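Local coordinates for protein O-methyltransferase, SAM-dependent (Legionella pneumophila subsp. pneumophila, PDB 3R3H) that probably transfers methyl groups from S-adenosylmethionine to oxygen atoms of a substrate, as expected of a class I O-methyltransferase, at residues A[136-141]-A[159-164]; A[144-149]-A[168-173]; A[60-65]-A[83-88]. All coordinates share one frame; numbering follows the deposited sequence.

Contact 1: residues A[136-141]-A[159-164]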
loop_
_atom_site.group_PDB
_atom_site.type_symbol
_atom_site.label_atom_id
_atom_site.label_comp_id
_atom_site.label_asym_id
_atom_site.label_seq_id
_atom_site.Cartn_x
_atom_site.Cartn_y
_atom_site.Cartn_z
ATOM N N GLN A 136 -22.109 3.764 1.557
ATOM C CA GLN A 136 -21.910 3.887 3.007
ATOM C C GLN A 136 -20.489 3.813 3.543
ATOM O O GLN A 136 -20.123 4.533 4.470
ATOM C CB GLN A 136 -22.658 2.776 3.727
ATOM C CG GLN A 136 -24.131 2.926 3.862
ATOM C CD GLN A 136 -24.707 1.736 4.599
ATOM O OE1 GLN A 136 -24.785 0.631 4.050
ATOM N NE2 GLN A 136 -25.088 1.943 5.858
ATOM N N PHE A 137 -19.706 2.907 2.988
ATOM C CA PHE A 137 -18.359 2.706 3.471
ATOM C C PHE A 137 -17.248 3.337 2.662
ATOM O O PHE A 137 -17.195 3.221 1.443
ATOM C CB PHE A 137 -18.122 1.207 3.636
ATOM C CG PHE A 137 -19.147 0.542 4.514
ATOM C CD1 PHE A 137 -19.105 0.706 5.896
ATOM C CD2 PHE A 137 -20.190 -0.197 3.954
ATOM C CE1 PHE A 137 -20.082 0.153 6.711
ATOM C CE2 PHE A 137 -21.174 -0.757 4.746
ATOM C CZ PHE A 137 -21.125 -0.583 6.138
ATOM N N ASP A 138 -16.358 4.011 3.377
ATOM C CA ASP A 138 -15.212 4.683 2.790
ATOM C C ASP A 138 -14.104 3.660 2.611
ATOM O O ASP A 138 -13.213 3.831 1.784
ATOM C CB ASP A 138 -14.747 5.801 3.726
ATOM C CG ASP A 138 -15.801 6.877 3.911
ATOM O OD1 ASP A 138 -15.873 7.768 3.028
ATOM O OD2 ASP A 138 -16.561 6.820 4.913
ATOM N N PHE A 139 -14.154 2.600 3.407
ATOM C CA PHE A 139 -13.159 1.543 3.322
ATOM C C PHE A 139 -13.810 0.194 3.639
ATOM O O PHE A 139 -14.471 0.028 4.664
ATOM C CB PHE A 139 -11.988 1.804 4.279
ATOM C CG PHE A 139 -10.957 0.707 4.284
ATOM C CD1 PHE A 139 -10.179 0.457 3.165
ATOM C CD2 PHE A 139 -10.810 -0.119 5.391
ATOM C CE1 PHE A 139 -9.269 -0.610 3.143
ATOM C CE2 PHE A 139 -9.904 -1.190 5.385
ATOM C CZ PHE A 139 -9.132 -1.435 4.252
ATOM N N ILE A 140 -13.637 -0.760 2.733
ATOM C CA ILE A 140 -14.188 -2.092 2.895
ATOM C C ILE A 140 -13.036 -3.094 2.777
ATOM O O ILE A 140 -12.197 -2.979 1.888
ATOM C CB ILE A 140 -15.254 -2.362 1.815
ATOM C CG1 ILE A 140 -16.369 -1.318 1.936
ATOM C CG2 ILE A 140 -15.812 -3.773 1.960
ATOM C CD1 ILE A 140 -17.452 -1.439 0.905
ATOM N N PHE A 141 -12.983 -4.050 3.698
ATOM C CA PHE A 141 -11.942 -5.069 3.705
ATOM C C PHE A 141 -12.627 -6.433 3.604
ATOM O O PHE A 141 -13.571 -6.705 4.339
ATOM C CB PHE A 141 -11.121 -4.972 4.992
ATOM C CG PHE A 141 -10.167 -6.112 5.189
ATOM C CD1 PHE A 141 -9.247 -6.458 4.196
ATOM C CD2 PHE A 141 -10.180 -6.841 6.372
ATOM C CE1 PHE A 141 -8.351 -7.517 4.384
ATOM C CE2 PHE A 141 -9.290 -7.902 6.571
ATOM C CZ PHE A 141 -8.372 -8.240 5.573
ATOM N N LEU A 159 -21.641 -1.027 -1.934
ATOM C CA LEU A 159 -21.481 -0.496 -0.584
ATOM C C LEU A 159 -20.398 0.554 -0.387
ATOM O O LEU A 159 -20.390 1.264 0.622
ATOM C CB LEU A 159 -21.227 -1.638 0.400
ATOM C CG LEU A 159 -22.408 -2.531 0.793
ATOM C CD1 LEU A 159 -21.943 -3.595 1.754
ATOM C CD2 LEU A 159 -23.512 -1.693 1.430
ATOM N N VAL A 160 -19.488 0.671 -1.341
ATOM C CA VAL A 160 -18.403 1.629 -1.191
ATOM C C VAL A 160 -18.683 3.062 -1.655
ATOM O O VAL A 160 -19.531 3.322 -2.513
ATOM C CB VAL A 160 -17.131 1.112 -1.911
ATOM C CG1 VAL A 160 -17.191 1.466 -3.375
ATOM C CG2 VAL A 160 -15.875 1.677 -1.266
ATOM N N THR A 161 -17.943 3.979 -1.049
ATOM C CA THR A 161 -17.996 5.404 -1.333
ATOM C C THR A 161 -17.224 5.639 -2.636
ATOM O O THR A 161 -16.299 4.885 -2.955
ATOM C CB THR A 161 -17.340 6.167 -0.165
ATOM O OG1 THR A 161 -18.301 6.304 0.882
ATOM C CG2 THR A 161 -16.824 7.533 -0.587
ATOM N N PRO A 162 -17.609 6.664 -3.422
ATOM C CA PRO A 162 -16.930 6.971 -4.690
ATOM C C PRO A 162 -15.424 7.134 -4.504
ATOM O O PRO A 162 -14.608 6.631 -5.290
ATOM C CB PRO A 162 -17.600 8.263 -5.123
ATOM C CG PRO A 162 -19.003 8.073 -4.616
ATOM C CD PRO A 162 -18.771 7.550 -3.226
ATOM N N LYS A 163 -15.065 7.849 -3.450
ATOM C CA LYS A 163 -13.670 8.057 -3.134
ATOM C C LYS A 163 -13.176 6.923 -2.219
ATOM O O LYS A 163 -11.984 6.812 -1.945
ATOM C CB LYS A 163 -13.500 9.414 -2.458
ATOM C CG LYS A 163 -14.077 10.560 -3.259
ATOM C CD LYS A 163 -13.025 11.610 -3.520
ATOM C CE LYS A 163 -13.612 12.806 -4.225
ATOM N NZ LYS A 163 -12.570 13.852 -4.383
ATOM N N GLY A 164 -14.100 6.076 -1.768
ATOM C CA GLY A 164 -13.751 4.970 -0.896
ATOM C C GLY A 164 -12.860 3.926 -1.539
ATOM O O GLY A 164 -12.650 3.946 -2.745
#

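Contact 2: residues A[144-149]-A[168-173]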
loop_
_atom_site.group_PDB
_atom_site.type_symbol
_atom_site.label_atom_id
_atom_site.label_comp_id
_atom_site.label_asym_id
_atom_site.label_seq_id
_atom_site.Cartn_x
_atom_site.Cartn_y
_atom_site.Cartn_z
ATOM N N ALA A 144 -13.574 -12.887 3.953
ATOM C CA ALA A 144 -14.600 -13.879 4.272
ATOM C C ALA A 144 -14.390 -15.161 3.477
ATOM O O ALA A 144 -13.348 -15.333 2.843
ATOM C CB ALA A 144 -15.972 -13.310 3.990
ATOM N N ASP A 145 -15.370 -16.062 3.508
ATOM C CA ASP A 145 -15.248 -17.328 2.783
ATOM C C ASP A 145 -15.072 -17.112 1.279
ATOM O O ASP A 145 -15.873 -16.425 0.619
ATOM C CB ASP A 145 -16.445 -18.241 3.065
ATOM C CG ASP A 145 -17.773 -17.579 2.777
ATOM O OD1 ASP A 145 -18.699 -18.310 2.363
ATOM O OD2 ASP A 145 -17.903 -16.347 2.978
ATOM N N LYS A 146 -14.004 -17.717 0.764
ATOM C CA LYS A 146 -13.587 -17.607 -0.634
ATOM C C LYS A 146 -14.606 -17.957 -1.714
ATOM O O LYS A 146 -14.571 -17.374 -2.801
ATOM C CB LYS A 146 -12.323 -18.441 -0.852
ATOM C CG LYS A 146 -11.310 -18.354 0.299
ATOM C CD LYS A 146 -10.948 -16.912 0.639
ATOM C CE LYS A 146 -10.399 -16.808 2.052
ATOM N NZ LYS A 146 -10.207 -15.398 2.495
ATOM N N THR A 147 -15.511 -18.885 -1.421
ATOM C CA THR A 147 -16.497 -19.296 -2.409
ATOM C C THR A 147 -17.660 -18.340 -2.613
ATOM O O THR A 147 -18.666 -18.712 -3.212
ATOM C CB THR A 147 -17.067 -20.678 -2.086
ATOM O OG1 THR A 147 -17.727 -20.637 -0.811
ATOM C CG2 THR A 147 -15.945 -21.713 -2.056
ATOM N N ASN A 148 -17.544 -17.116 -2.111
ATOM C CA ASN A 148 -18.605 -16.123 -2.304
ATOM C C ASN A 148 -17.921 -14.822 -2.650
ATOM O O ASN A 148 -18.551 -13.770 -2.750
ATOM C CB ASN A 148 -19.456 -15.941 -1.044
ATOM C CG ASN A 148 -20.512 -17.015 -0.893
ATOM O OD1 ASN A 148 -20.436 -17.844 0.008
ATOM N ND2 ASN A 148 -21.503 -17.009 -1.787
ATOM N N TYR A 149 -16.612 -14.924 -2.837
ATOM C CA TYR A 149 -15.769 -13.794 -3.181
ATOM C C TYR A 149 -16.287 -12.977 -4.369
ATOM O O TYR A 149 -16.032 -11.781 -4.452
ATOM C CB TYR A 149 -14.341 -14.303 -3.434
ATOM C CG TYR A 149 -13.361 -13.974 -2.318
ATOM C CD1 TYR A 149 -13.759 -13.956 -0.972
ATOM C CD2 TYR A 149 -12.031 -13.665 -2.612
ATOM C CE1 TYR A 149 -12.848 -13.633 0.045
ATOM C CE2 TYR A 149 -11.112 -13.340 -1.607
ATOM C CZ TYR A 149 -11.524 -13.326 -0.287
ATOM O OH TYR A 149 -10.597 -13.013 0.674
ATOM N N ILE A 168 -9.020 -6.666 -0.749
ATOM C CA ILE A 168 -9.420 -8.066 -0.773
ATOM C C ILE A 168 -8.186 -8.915 -0.499
ATOM O O ILE A 168 -7.163 -8.761 -1.167
ATOM C CB ILE A 168 -10.035 -8.465 -2.131
ATOM C CG1 ILE A 168 -11.267 -7.619 -2.449
ATOM C CG2 ILE A 168 -10.490 -9.894 -2.077
ATOM C CD1 ILE A 168 -10.981 -6.334 -3.192
ATOM N N ASP A 169 -8.282 -9.807 0.483
ATOM C CA ASP A 169 -7.142 -10.637 0.861
ATOM C C ASP A 169 -7.077 -11.995 0.156
ATOM O O ASP A 169 -8.058 -12.445 -0.447
ATOM C CB ASP A 169 -7.149 -10.848 2.377
ATOM C CG ASP A 169 -5.769 -11.168 2.936
ATOM O OD1 ASP A 169 -5.706 -11.718 4.061
ATOM O OD2 ASP A 169 -4.744 -10.862 2.261
ATOM N N ASN A 170 -5.909 -12.635 0.260
ATOM C CA ASN A 170 -5.626 -13.949 -0.329
ATOM C C ASN A 170 -5.822 -13.999 -1.848
ATOM O O ASN A 170 -6.475 -14.912 -2.364
ATOM C CB ASN A 170 -6.502 -15.037 0.309
ATOM C CG ASN A 170 -6.497 -14.987 1.814
ATOM O OD1 ASN A 170 -7.438 -14.488 2.420
ATOM N ND2 ASN A 170 -5.435 -15.501 2.433
ATOM N N ILE A 171 -5.260 -13.028 -2.563
ATOM C CA ILE A 171 -5.387 -12.991 -4.017
ATOM C C ILE A 171 -4.631 -14.193 -4.612
ATOM O O ILE A 171 -5.079 -14.833 -5.573
ATOM C CB ILE A 171 -4.876 -11.642 -4.570
ATOM C CG1 ILE A 171 -5.741 -10.508 -4.005
ATOM C CG2 ILE A 171 -4.961 -11.624 -6.073
ATOM C CD1 ILE A 171 -7.223 -10.733 -4.160
ATOM N N PHE A 172 -3.484 -14.497 -4.028
ATOM C CA PHE A 172 -2.715 -15.657 -4.444
ATOM C C PHE A 172 -3.066 -16.606 -3.298
ATOM O O PHE A 172 -2.559 -16.451 -2.191
ATOM C CB PHE A 172 -1.214 -15.361 -4.417
ATOM C CG PHE A 172 -0.841 -13.979 -4.912
ATOM C CD1 PHE A 172 -1.380 -13.462 -6.097
ATOM C CD2 PHE A 172 0.082 -13.211 -4.206
ATOM C CE1 PHE A 172 -1.002 -12.203 -6.562
ATOM C CE2 PHE A 172 0.464 -11.958 -4.665
ATOM C CZ PHE A 172 -0.075 -11.451 -5.841
ATOM N N TRP A 173 -3.957 -17.559 -3.529
ATOM C CA TRP A 173 -4.362 -18.476 -2.466
ATOM C C TRP A 173 -3.198 -19.401 -2.066
ATOM O O TRP A 173 -3.308 -20.622 -2.140
ATOM C CB TRP A 173 -5.564 -19.289 -2.962
ATOM C CG TRP A 173 -6.352 -20.065 -1.937
ATOM C CD1 TRP A 173 -7.014 -21.234 -2.157
ATOM C CD2 TRP A 173 -6.657 -19.685 -0.579
ATOM N NE1 TRP A 173 -7.712 -21.609 -1.039
ATOM C CE2 TRP A 173 -7.513 -20.679 -0.051
ATOM C CE3 TRP A 173 -6.290 -18.603 0.245
ATOM C CZ2 TRP A 173 -8.015 -20.632 1.250
ATOM C CZ3 TRP A 173 -6.789 -18.554 1.544
ATOM C CH2 TRP A 173 -7.644 -19.567 2.031
#

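Contact 3: residues A[60-65]-A[83-88]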
loop_
_atom_site.group_PDB
_atom_site.type_symbol
_atom_site.label_atom_id
_atom_site.label_comp_id
_atom_site.label_asym_id
_atom_site.label_seq_id
_atom_site.Cartn_x
_atom_site.Cartn_y
_atom_site.Cartn_z
ATOM N N ARG A 60 -9.736 9.067 4.902
ATOM C CA ARG A 60 -10.411 10.059 5.733
ATOM C C ARG A 60 -11.777 9.450 5.983
ATOM O O ARG A 60 -12.809 10.123 5.977
ATOM C CB ARG A 60 -10.517 11.388 4.994
ATOM C CG ARG A 60 -9.153 11.937 4.654
ATOM C CD ARG A 60 -9.192 13.155 3.768
ATOM N NE ARG A 60 -7.962 13.211 2.985
ATOM C CZ ARG A 60 -7.544 14.261 2.291
ATOM N NH1 ARG A 60 -8.260 15.377 2.273
ATOM N NH2 ARG A 60 -6.403 14.185 1.619
ATOM N N ALA A 61 -11.738 8.142 6.208
ATOM C CA ALA A 61 -12.917 7.333 6.439
ATOM C C ALA A 61 -13.607 7.623 7.752
ATOM O O ALA A 61 -12.963 7.900 8.761
ATOM C CB ALA A 61 -12.550 5.856 6.369
ATOM N N LYS A 62 -14.934 7.551 7.703
ATOM C CA LYS A 62 -15.798 7.755 8.855
ATOM C C LYS A 62 -16.491 6.425 9.152
ATOM O O LYS A 62 -16.820 6.124 10.297
ATOM C CB LYS A 62 -16.851 8.830 8.545
ATOM C CG LYS A 62 -16.301 10.242 8.541
ATOM C CD LYS A 62 -15.962 10.695 9.953
ATOM C CE LYS A 62 -15.074 11.928 9.931
ATOM N NZ LYS A 62 -13.736 11.644 9.322
ATOM N N LYS A 63 -16.699 5.632 8.107
ATOM C CA LYS A 63 -17.368 4.348 8.241
ATOM C C LYS A 63 -16.582 3.258 7.496
ATOM O O LYS A 63 -16.251 3.394 6.314
ATOM C CB LYS A 63 -18.797 4.467 7.700
ATOM C CG LYS A 63 -19.761 3.400 8.198
ATOM C CD LYS A 63 -21.194 3.741 7.797
ATOM C CE LYS A 63 -22.183 2.685 8.286
ATOM N NZ LYS A 63 -23.614 3.076 8.031
ATOM N N VAL A 64 -16.280 2.179 8.210
ATOM C CA VAL A 64 -15.518 1.062 7.672
ATOM C C VAL A 64 -16.254 -0.261 7.820
ATOM O O VAL A 64 -17.005 -0.451 8.766
ATOM C CB VAL A 64 -14.153 0.971 8.379
ATOM C CG1 VAL A 64 -13.470 -0.345 8.053
ATOM C CG2 VAL A 64 -13.283 2.141 7.945
ATOM N N LEU A 65 -16.034 -1.172 6.879
ATOM C CA LEU A 65 -16.680 -2.478 6.910
ATOM C C LEU A 65 -15.653 -3.569 6.640
ATOM O O LEU A 65 -14.762 -3.396 5.804
ATOM C CB LEU A 65 -17.774 -2.548 5.841
ATOM C CG LEU A 65 -18.489 -3.892 5.714
ATOM C CD1 LEU A 65 -19.512 -3.979 6.820
ATOM C CD2 LEU A 65 -19.168 -4.029 4.360
ATOM N N PRO A 83 -11.627 8.362 13.624
ATOM C CA PRO A 83 -11.925 9.490 14.511
ATOM C C PRO A 83 -13.106 9.154 15.445
ATOM O O PRO A 83 -13.913 8.270 15.145
ATOM C CB PRO A 83 -12.229 10.623 13.529
ATOM C CG PRO A 83 -12.831 9.907 12.364
ATOM C CD PRO A 83 -11.949 8.692 12.219
ATOM N N ASP A 84 -13.185 9.852 16.577
ATOM C CA ASP A 84 -14.236 9.657 17.583
ATOM C C ASP A 84 -15.644 9.390 17.028
ATOM O O ASP A 84 -16.362 8.532 17.542
ATOM C CB ASP A 84 -14.298 10.879 18.510
ATOM C CG ASP A 84 -12.915 11.429 18.871
ATOM O OD1 ASP A 84 -12.145 11.790 17.940
ATOM O OD2 ASP A 84 -12.610 11.517 20.087
ATOM N N ASP A 85 -16.034 10.142 15.996
ATOM C CA ASP A 85 -17.354 10.017 15.356
ATOM C C ASP A 85 -17.446 8.876 14.335
ATOM O O ASP A 85 -18.532 8.567 13.830
ATOM C CB ASP A 85 -17.733 11.349 14.688
ATOM C CG ASP A 85 -16.699 11.813 13.656
ATOM O OD1 ASP A 85 -15.478 11.700 13.921
ATOM O OD2 ASP A 85 -17.111 12.302 12.579
ATOM N N GLY A 86 -16.299 8.260 14.045
ATOM C CA GLY A 86 -16.227 7.157 13.103
ATOM C C GLY A 86 -16.820 5.855 13.610
ATOM O O GLY A 86 -17.191 5.730 14.775
ATOM N N GLN A 87 -16.887 4.861 12.733
ATOM C CA GLN A 87 -17.487 3.582 13.088
ATOM C C GLN A 87 -16.972 2.440 12.214
ATOM O O GLN A 87 -16.720 2.630 11.026
ATOM C CB GLN A 87 -18.994 3.716 12.921
ATOM C CG GLN A 87 -19.822 2.537 13.334
ATOM C CD GLN A 87 -21.232 2.664 12.797
ATOM O OE1 GLN A 87 -21.841 3.732 12.872
ATOM N NE2 GLN A 87 -21.759 1.579 12.245
ATOM N N VAL A 88 -16.810 1.263 12.815
ATOM C CA VAL A 88 -16.367 0.074 12.094
ATOM C C VAL A 88 -17.352 -1.072 12.316
ATOM O O VAL A 88 -17.703 -1.397 13.438
ATOM C CB VAL A 88 -14.905 -0.362 12.494
ATOM C CG1 VAL A 88 -14.590 0.053 13.900
ATOM C CG2 VAL A 88 -14.734 -1.876 12.334
#

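Contact 1: residues A[136-141]-A[159-164]
F137 and V160 form a single parallel bridge, and backbone bonds hold it from both sides. The carbonyl oxygen of L159, at the end of a helix, takes two donors: F137 N at 3.0 Å, in a nearly straight N-H···O bond (170°), and Q136 N at 3.2 Å, which comes from above the carbonyl plane. On the next step T161 N returns a bond to F137 O at 2.7 Å.

The apolar, buried side is the more fully packed. L159 CB sits in the plane of the F137 ring, at its edge, 4.0 Å from CD2, while Q136 CB covers one ring face near the rim. From further along the strand, I140 sends its CG1 branch back extended (chi2 178°), so that CD1 reaches L159 CB at 3.8 Å and also rests on V160 CB.

The other side is looser and partly open to solvent at D138 and T161. The D138 carboxylate and the T161 hydroxyl approach at an angle, D138 OD1 to T161 OG1 being 3.6 Å, and OG1 gives F137 O just a weak bond. Beyond them the chain is exposed at P162 and K163, K163 packing on R60 of the second subunit. Both chains turn here before pairing resumes with L165 and A167. Strand 137-143, helix 149-159 and the strands 160-161 and 164-169 make a beta-alpha-beta crossover of the Rossmann-like methyltransferase fold.

Contact 2: residues A[144-149]-A[168-173]
K146 reaches N170 and W173 because its chain bends at the second torsion (chi2 -53°) and then runs out nearly straight to NZ. W173 turns its CG away from its own N (chi1 -166°), swinging the indole back toward the lysine.

K146 NZ is where the contact converges. It donates to N170 OD1 at 2.9 Å, arriving above the plane of the amide instead of on a lone pair. Within its own segment it also bonds A144 O at 3.2 Å and Y149 OH at 3.0 Å, and D143 adds a salt bridge. The shaft of the lysine is pinned as well: CD lies over one face of the Y149 ring, toward the rim, and CG over one face of the W173 indole, where CE comes within 3.9 Å of CH2.

Y149 makes the second bridge. Its hydroxyl bonds D169 O at 2.8 Å, with the oxygen at the edge of the phenol ring and close to its plane. Y149 and I168 slide past each other in opposite directions, CE2 meeting CG2 at 3.5 Å. I190 of helix 185-198 packs against both K146 and Y149.

N170 is held from its other end too, ND2 bonding D212. D143 and D169 bring carboxylates close together at the C-terminal ends of two neighbouring parallel strands, with N170 just beyond. An Asp, Asp, Asn cluster with a nearby lysine is consistent with the divalent-metal and substrate site of catechol and caffeoyl-CoA type O-methyltransferases.

Contact 3: residues A[60-65]-A[83-88]
Two flat groups touch across the contact, the carboxylate of D85 and the amide of Q87, and each meets a lysine chain from 60-65. K62 CD lies out of the D85 carboxylate plane, on one side of it, 3.3 Å from D85 OD2, whereas K62 NZ stays 4.7 Å from that oxygen; the opposite charges are near without forming a salt bridge. The Q87 and K63 side chains lie side by side and point the same way, bringing Q87 NE2 to 4.1 Å from K63 CE.

These side chains fringe the start of a right-handed beta-alpha-beta unit: strand 63-68, helix 73-80, strand 87-92. Bends at the second and fourth torsions (chi2 -71°, chi4 -65°) bring the end of K62 to the rim of P83, the two side chains crossing at about a right angle, with NZ 3.6 Å from CG. P83 opens the type I turn that ends at G86 and delivers the chain into its strand.

Pairing is parallel, K63 beside Q87 and V64 beside V88, the two valines lying on the face toward helix 73-80. Q87 straddles its neighbour: its N bonds K62 O at 2.7 Å, and its O receives V64 N at 2.9 Å.

How the contacts relate
All three contacts reach the same sheet. Contacts 3 and 1 lie near the N-terminal ends of its parallel strands, their centres about 11 Å apart, and are joined directly: L65 O accepts F141 N at 2.8 Å and L65 N bonds F139 O at 3.0 Å. D138 of contact 1 also makes weak bonds to the K62 and K63 amides. Contact 2 sits at and just beyond the C-terminal ends, its centre about 18 Å from that of contact 1 and 24 Å from that of contact 3. F141 of contact 1 packs on contact 2, its CE1 against D169 CB. If the Asp/Asn cluster binds a metal, as in relatives, that site lies beside contact 2.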